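Side-chain contacts in calcium uptake protein 3, mitochondrial (Homo sapiens, PDB 6AGI), which senses mitochondrial calcium through its EF-hands and, paired with MICU1, regulates the mitochondrial calcium uniporter channel in the central nervous system and skeletal muscle: residues B[308-313]-B[364-369]; B[346-351]-B[358-363]. One frame throughout, in Å; residues are numbered along the deposited sequence.

Contact 1: residues B[308-313]-B[364-369]; sequences DFAIAL and EFIGIM. With CA (calcium ion), chain G.
I366 reaches F309 and A310 with the tip of its longer branch. I366 CD1 lies 3.7 Å from F309 CD2, with CE2 of the same ring slightly farther off. It approaches the ring obliquely, neither squarely over the face nor in line with the edge. I366 CD1 also lies 4.0 Å from A310 CA, and A310 CB is 4.3 Å from I366 CD1. One methyl therefore rests against both the phenyl ring and the helix backbone beside it. I366 CG1 stands anti to its own carbonyl carbon (chi1 -63°), and the branch runs on extended to CD1 (chi2 -170°). This carries the methyl across to helix 306-312. F309 CG lies anti to the backbone N and beside the carbonyl carbon (chi1 -167°), and the CD2-CE2 side of the ring then faces I366. L313 CG, one turn further on, stands 4.1 Å above the plane of the F309 ring, offset toward its rim. Around the same ring, F302 and F328 meet it edge-to-face, and A331 and V332 of helix 325-336 also touch it. F309 is thus buried, and I366 adds one more apolar neighbour.

No hydrogen bond joins the two segments; the contact is wholly apolar. E364 takes no part in it. E364 OE2 binds the calcium ion at 2.6 Å, together with D353, D355, D357 and the backbone oxygen of Q359. On the other side of helix 306-312, D308, I311 and A312 pack on the second subunit. The arrangement joins helix 306-312 to the residues that follow the calcium-binding loop, where E364 holds the closing acidic position of a canonical EF-hand, here EF-hand 3.

Contact 2: residues B[346-351]-B[358-363]; sequences NTVFKI and DQLSYK. With CA (calcium ion), chain G.
L360 lays its CD1 methyl over one face of the F349 ring, a CH-pi contact. L360 CD1 is 3.6 Å from the centroid of the F349 ring and 19° off its normal. L360 CG is turned roughly anti to its carbonyl carbon (chi1 -90°), and CD1 continues the chain extended (chi2 166°), which puts the methyl over the ring. L360 CD1 is displaced toward the CD1-CE1 side of the ring, with F349 CE1 nearest at 3.4 Å. V348 CG1 touches L360 CD1 more loosely, at 4.5 Å.

The rim of the same ring faces the backbone of 358-363. D358 O lies at the edge, near the ring plane, 3.8 Å from F349 CE2. Q359 CA comes obliquely to F349 CE2, at 3.7 Å.

Further out, F328 meets the F349 ring edge-to-face, and Q325 also touches F349. L360 is held by backbone hydrogen bonds to I323, which pair the short antiparallel strands 323-324 and 359-360. D358 N is hydrogen-bonded to D353 OD2, so a calcium ligand also steadies this segment. The side chain of Q359 starts out away from helix 342-352, while Q359 O binds the calcium ion at 2.1 Å.

The arrangement is that of an EF-hand: an entering helix, a calcium loop with a backbone-oxygen ligand, and a hydrophobic residue just after it, in the short strand that pairs the loop with its neighbour.

How the contacts relate
The centres of the two contacts lie about 12 Å apart, in the C-terminal part of the chain. Along the sequence, 308-313 comes first, then 346-351, 358-363 and 364-369, so contact 2 falls wholly between the two halves of contact 1. Segments 358-363 and 364-369 are continuous, and a probable hydrogen bond from G367 N to Y362 O (2.8 Å) ties them together. Both contacts share one calcium ion, and both meet helix 325-336. They lie in or beside the EF-hand 3 region. Together they tie its ion-binding loop to the entering helix 342-352 and to helix 306-312.

Contact 1: residues B[308-313]-B[364-369]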
loop_
_atom_site.group_PDB
_atom_site.type_symbol
_atom_site.label_atom_id
_atom_site.label_comp_id
_atom_site.label_asym_id
_atom_site.label_seq_id
_atom_site.Cartn_x
_atom_site.Cartn_y
_atom_site.Cartn_z
ATOM N N ASP B 308 -1.054 5.598 -1.570
ATOM C CA ASP B 308 -1.491 6.498 -2.633
ATOM C C ASP B 308 -0.512 7.655 -2.759
ATOM O O ASP B 308 -0.141 8.049 -3.878
ATOM C CB ASP B 308 -2.900 7.039 -2.364
ATOM C CG ASP B 308 -4.004 6.001 -2.618
ATOM O OD1 ASP B 308 -3.696 4.782 -2.538
ATOM O OD2 ASP B 308 -5.155 6.372 -2.952
ATOM N N PHE B 309 0.004 8.148 -1.624
ATOM C CA PHE B 309 1.012 9.209 -1.714
ATOM C C PHE B 309 2.271 8.735 -2.446
ATOM O O PHE B 309 2.838 9.470 -3.277
ATOM C CB PHE B 309 1.376 9.715 -0.323
ATOM C CG PHE B 309 2.161 11.009 -0.319
ATOM C CD1 PHE B 309 1.589 12.198 -0.757
ATOM C CD2 PHE B 309 3.471 11.034 0.152
ATOM C CE1 PHE B 309 2.315 13.386 -0.739
ATOM C CE2 PHE B 309 4.199 12.225 0.186
ATOM C CZ PHE B 309 3.617 13.404 -0.263
ATOM N N ALA B 310 2.729 7.512 -2.157
ATOM C CA ALA B 310 3.934 7.031 -2.827
ATOM C C ALA B 310 3.716 6.949 -4.329
ATOM O O ALA B 310 4.568 7.404 -5.108
ATOM C CB ALA B 310 4.350 5.669 -2.272
ATOM N N ILE B 311 2.554 6.424 -4.753
ATOM C CA ILE B 311 2.212 6.436 -6.179
ATOM C C ILE B 311 2.329 7.848 -6.752
ATOM O O ILE B 311 2.940 8.065 -7.800
ATOM C CB ILE B 311 0.799 5.869 -6.406
ATOM C CG1 ILE B 311 0.802 4.342 -6.341
ATOM C CG2 ILE B 311 0.199 6.395 -7.710
ATOM C CD1 ILE B 311 -0.589 3.767 -6.264
ATOM N N ALA B 312 1.746 8.826 -6.072
ATOM C CA ALA B 312 1.778 10.188 -6.582
ATOM C C ALA B 312 3.206 10.698 -6.760
ATOM O O ALA B 312 3.498 11.389 -7.741
ATOM C CB ALA B 312 0.983 11.111 -5.658
ATOM N N LEU B 313 4.101 10.411 -5.815
ATOM C CA LEU B 313 5.458 10.954 -5.902
ATOM C C LEU B 313 6.431 10.006 -6.616
ATOM O O LEU B 313 7.657 10.233 -6.607
ATOM C CB LEU B 313 5.956 11.296 -4.497
ATOM C CG LEU B 313 5.358 12.574 -3.894
ATOM C CD1 LEU B 313 6.046 12.907 -2.587
ATOM C CD2 LEU B 313 5.448 13.759 -4.876
ATOM N N GLU B 364 13.831 10.412 3.569
ATOM C CA GLU B 364 13.628 11.326 4.688
ATOM C C GLU B 364 12.202 11.203 5.225
ATOM O O GLU B 364 11.975 11.305 6.437
ATOM C CB GLU B 364 13.943 12.762 4.270
ATOM C CG GLU B 364 15.348 12.988 3.767
ATOM C CD GLU B 364 15.869 14.375 4.089
ATOM O OE1 GLU B 364 16.785 14.516 4.926
ATOM O OE2 GLU B 364 15.372 15.327 3.458
ATOM N N PHE B 365 11.225 10.998 4.342
ATOM C CA PHE B 365 9.859 10.794 4.809
ATOM C C PHE B 365 9.325 9.393 4.498
ATOM O O PHE B 365 9.178 8.568 5.412
ATOM C CB PHE B 365 8.891 11.847 4.236
ATOM C CG PHE B 365 7.546 11.795 4.888
ATOM C CD1 PHE B 365 7.475 11.522 6.253
ATOM C CD2 PHE B 365 6.370 11.899 4.172
ATOM C CE1 PHE B 365 6.273 11.434 6.909
ATOM C CE2 PHE B 365 5.138 11.803 4.826
ATOM C CZ PHE B 365 5.100 11.565 6.205
ATOM N N ILE B 366 9.028 9.098 3.225
ATOM C CA ILE B 366 8.261 7.893 2.895
ATOM C C ILE B 366 8.987 6.622 3.325
ATOM O O ILE B 366 8.387 5.721 3.933
ATOM C CB ILE B 366 7.927 7.854 1.394
ATOM C CG1 ILE B 366 7.023 9.029 1.008
ATOM C CG2 ILE B 366 7.331 6.517 0.994
ATOM C CD1 ILE B 366 6.446 8.931 -0.421
ATOM N N GLY B 367 10.287 6.531 3.020
ATOM C CA GLY B 367 11.057 5.364 3.426
ATOM C C GLY B 367 11.051 5.160 4.925
ATOM O O GLY B 367 11.016 4.028 5.415
ATOM N N ILE B 368 11.054 6.259 5.676
ATOM C CA ILE B 368 11.153 6.176 7.123
ATOM C C ILE B 368 9.860 5.687 7.788
ATOM O O ILE B 368 9.922 5.168 8.909
ATOM C CB ILE B 368 11.684 7.531 7.646
ATOM C CG1 ILE B 368 13.211 7.505 7.585
ATOM C CG2 ILE B 368 11.208 7.856 9.046
ATOM C CD1 ILE B 368 13.877 6.724 8.700
ATOM N N MET B 369 8.693 5.779 7.145
ATOM C CA MET B 369 7.497 5.322 7.843
ATOM C C MET B 369 7.399 3.798 7.806
ATOM O O MET B 369 7.640 3.153 6.778
ATOM C CB MET B 369 6.206 5.936 7.276
ATOM C CG MET B 369 6.223 7.421 7.075
ATOM S SD MET B 369 6.410 8.317 8.614
ATOM C CE MET B 369 4.824 8.298 9.425
HETATM CA CA CA G . 15.847 17.756 2.635
#

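Contact 2: residues B[346-351]-B[358-363]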
loop_
_atom_site.group_PDB
_atom_site.type_symbol
_atom_site.label_atom_id
_atom_site.label_comp_id
_atom_site.label_asym_id
_atom_site.label_seq_id
_atom_site.Cartn_x
_atom_site.Cartn_y
_atom_site.Cartn_z
ATOM N N ASN B 346 4.900 22.933 6.756
ATOM C CA ASN B 346 6.156 23.518 7.208
ATOM C C ASN B 346 6.686 22.782 8.429
ATOM O O ASN B 346 7.898 22.547 8.560
ATOM C CB ASN B 346 5.933 25.004 7.491
ATOM C CG ASN B 346 7.207 25.748 7.816
ATOM O OD1 ASN B 346 8.246 25.161 8.129
ATOM N ND2 ASN B 346 7.151 27.061 7.664
ATOM N N THR B 347 5.782 22.366 9.310
ATOM C CA THR B 347 6.201 21.659 10.505
ATOM C C THR B 347 6.764 20.289 10.153
ATOM O O THR B 347 7.829 19.906 10.650
ATOM C CB THR B 347 5.036 21.563 11.478
ATOM O OG1 THR B 347 4.606 22.891 11.821
ATOM C CG2 THR B 347 5.492 20.849 12.739
ATOM N N VAL B 348 6.066 19.539 9.291
ATOM C CA VAL B 348 6.585 18.250 8.833
ATOM C C VAL B 348 7.971 18.419 8.229
ATOM O O VAL B 348 8.879 17.623 8.496
ATOM C CB VAL B 348 5.619 17.586 7.830
ATOM C CG1 VAL B 348 6.260 16.371 7.229
ATOM C CG2 VAL B 348 4.328 17.188 8.498
ATOM N N PHE B 349 8.168 19.464 7.424
ATOM C CA PHE B 349 9.482 19.655 6.813
ATOM C C PHE B 349 10.550 19.919 7.871
ATOM O O PHE B 349 11.626 19.311 7.838
ATOM C CB PHE B 349 9.437 20.764 5.761
ATOM C CG PHE B 349 9.055 20.262 4.401
ATOM C CD1 PHE B 349 7.893 19.512 4.227
ATOM C CD2 PHE B 349 9.889 20.461 3.308
ATOM C CE1 PHE B 349 7.534 19.028 2.982
ATOM C CE2 PHE B 349 9.540 19.973 2.052
ATOM C CZ PHE B 349 8.357 19.251 1.895
ATOM N N LYS B 350 10.266 20.794 8.840
ATOM C CA LYS B 350 11.272 21.057 9.866
ATOM C C LYS B 350 11.520 19.836 10.753
ATOM O O LYS B 350 12.607 19.687 11.320
ATOM C CB LYS B 350 10.859 22.261 10.717
ATOM C CG LYS B 350 11.646 23.566 10.449
ATOM C CD LYS B 350 11.529 24.107 9.020
ATOM C CE LYS B 350 12.181 25.492 8.899
ATOM N NZ LYS B 350 13.493 25.606 9.617
ATOM N N ILE B 351 10.539 18.950 10.888
ATOM C CA ILE B 351 10.758 17.731 11.657
ATOM C C ILE B 351 11.653 16.759 10.890
ATOM O O ILE B 351 12.649 16.265 11.426
ATOM C CB ILE B 351 9.409 17.099 12.041
ATOM C CG1 ILE B 351 8.666 17.998 13.020
ATOM C CG2 ILE B 351 9.596 15.737 12.671
ATOM C CD1 ILE B 351 7.242 17.560 13.239
ATOM N N ASP B 358 15.226 22.460 2.945
ATOM C CA ASP B 358 13.797 22.751 2.819
ATOM C C ASP B 358 13.167 21.920 1.699
ATOM O O ASP B 358 12.290 22.390 0.971
ATOM C CB ASP B 358 13.541 24.247 2.607
ATOM C CG ASP B 358 12.253 24.714 3.273
ATOM O OD1 ASP B 358 11.868 24.097 4.304
ATOM O OD2 ASP B 358 11.622 25.667 2.758
ATOM N N GLN B 359 13.608 20.665 1.567
ATOM C CA GLN B 359 12.996 19.703 0.650
ATOM C C GLN B 359 13.046 18.319 1.291
ATOM O O GLN B 359 13.839 18.071 2.199
ATOM C CB GLN B 359 13.702 19.683 -0.725
ATOM C CG GLN B 359 13.561 20.968 -1.549
ATOM C CD GLN B 359 13.899 20.770 -3.018
ATOM O OE1 GLN B 359 13.462 21.542 -3.876
ATOM N NE2 GLN B 359 14.675 19.731 -3.317
ATOM N N LEU B 360 12.210 17.399 0.817
ATOM C CA LEU B 360 12.154 16.066 1.409
ATOM C C LEU B 360 12.458 15.005 0.361
ATOM O O LEU B 360 11.840 14.991 -0.710
ATOM C CB LEU B 360 10.787 15.806 2.040
ATOM C CG LEU B 360 10.792 16.252 3.497
ATOM C CD1 LEU B 360 9.385 16.325 4.012
ATOM C CD2 LEU B 360 11.625 15.306 4.339
ATOM N N SER B 361 13.416 14.127 0.668
ATOM C CA SER B 361 13.816 13.035 -0.212
ATOM C C SER B 361 13.022 11.772 0.123
ATOM O O SER B 361 12.201 11.756 1.040
ATOM C CB SER B 361 15.321 12.780 -0.117
ATOM O OG SER B 361 15.634 11.956 0.987
ATOM N N TYR B 362 13.210 10.718 -0.675
ATOM C CA TYR B 362 12.367 9.542 -0.488
ATOM C C TYR B 362 12.529 8.961 0.910
ATOM O O TYR B 362 11.538 8.644 1.575
ATOM C CB TYR B 362 12.671 8.459 -1.523
ATOM C CG TYR B 362 11.896 7.186 -1.215
ATOM C CD1 TYR B 362 10.585 7.044 -1.661
ATOM C CD2 TYR B 362 12.441 6.158 -0.435
ATOM C CE1 TYR B 362 9.834 5.905 -1.376
ATOM C CE2 TYR B 362 11.691 5.008 -0.140
ATOM C CZ TYR B 362 10.386 4.893 -0.619
ATOM O OH TYR B 362 9.609 3.781 -0.369
ATOM N N LYS B 363 13.766 8.819 1.387
ATOM C CA LYS B 363 13.964 8.143 2.661
ATOM C C LYS B 363 14.019 9.122 3.828
ATOM O O LYS B 363 14.051 8.698 4.984
ATOM C CB LYS B 363 15.213 7.242 2.593
ATOM C CG LYS B 363 15.648 6.541 3.908
ATOM C CD LYS B 363 16.602 7.416 4.756
ATOM C CE LYS B 363 16.644 6.945 6.229
ATOM N NZ LYS B 363 17.067 8.035 7.161
HETATM CA CA CA G . 15.847 17.756 2.635
#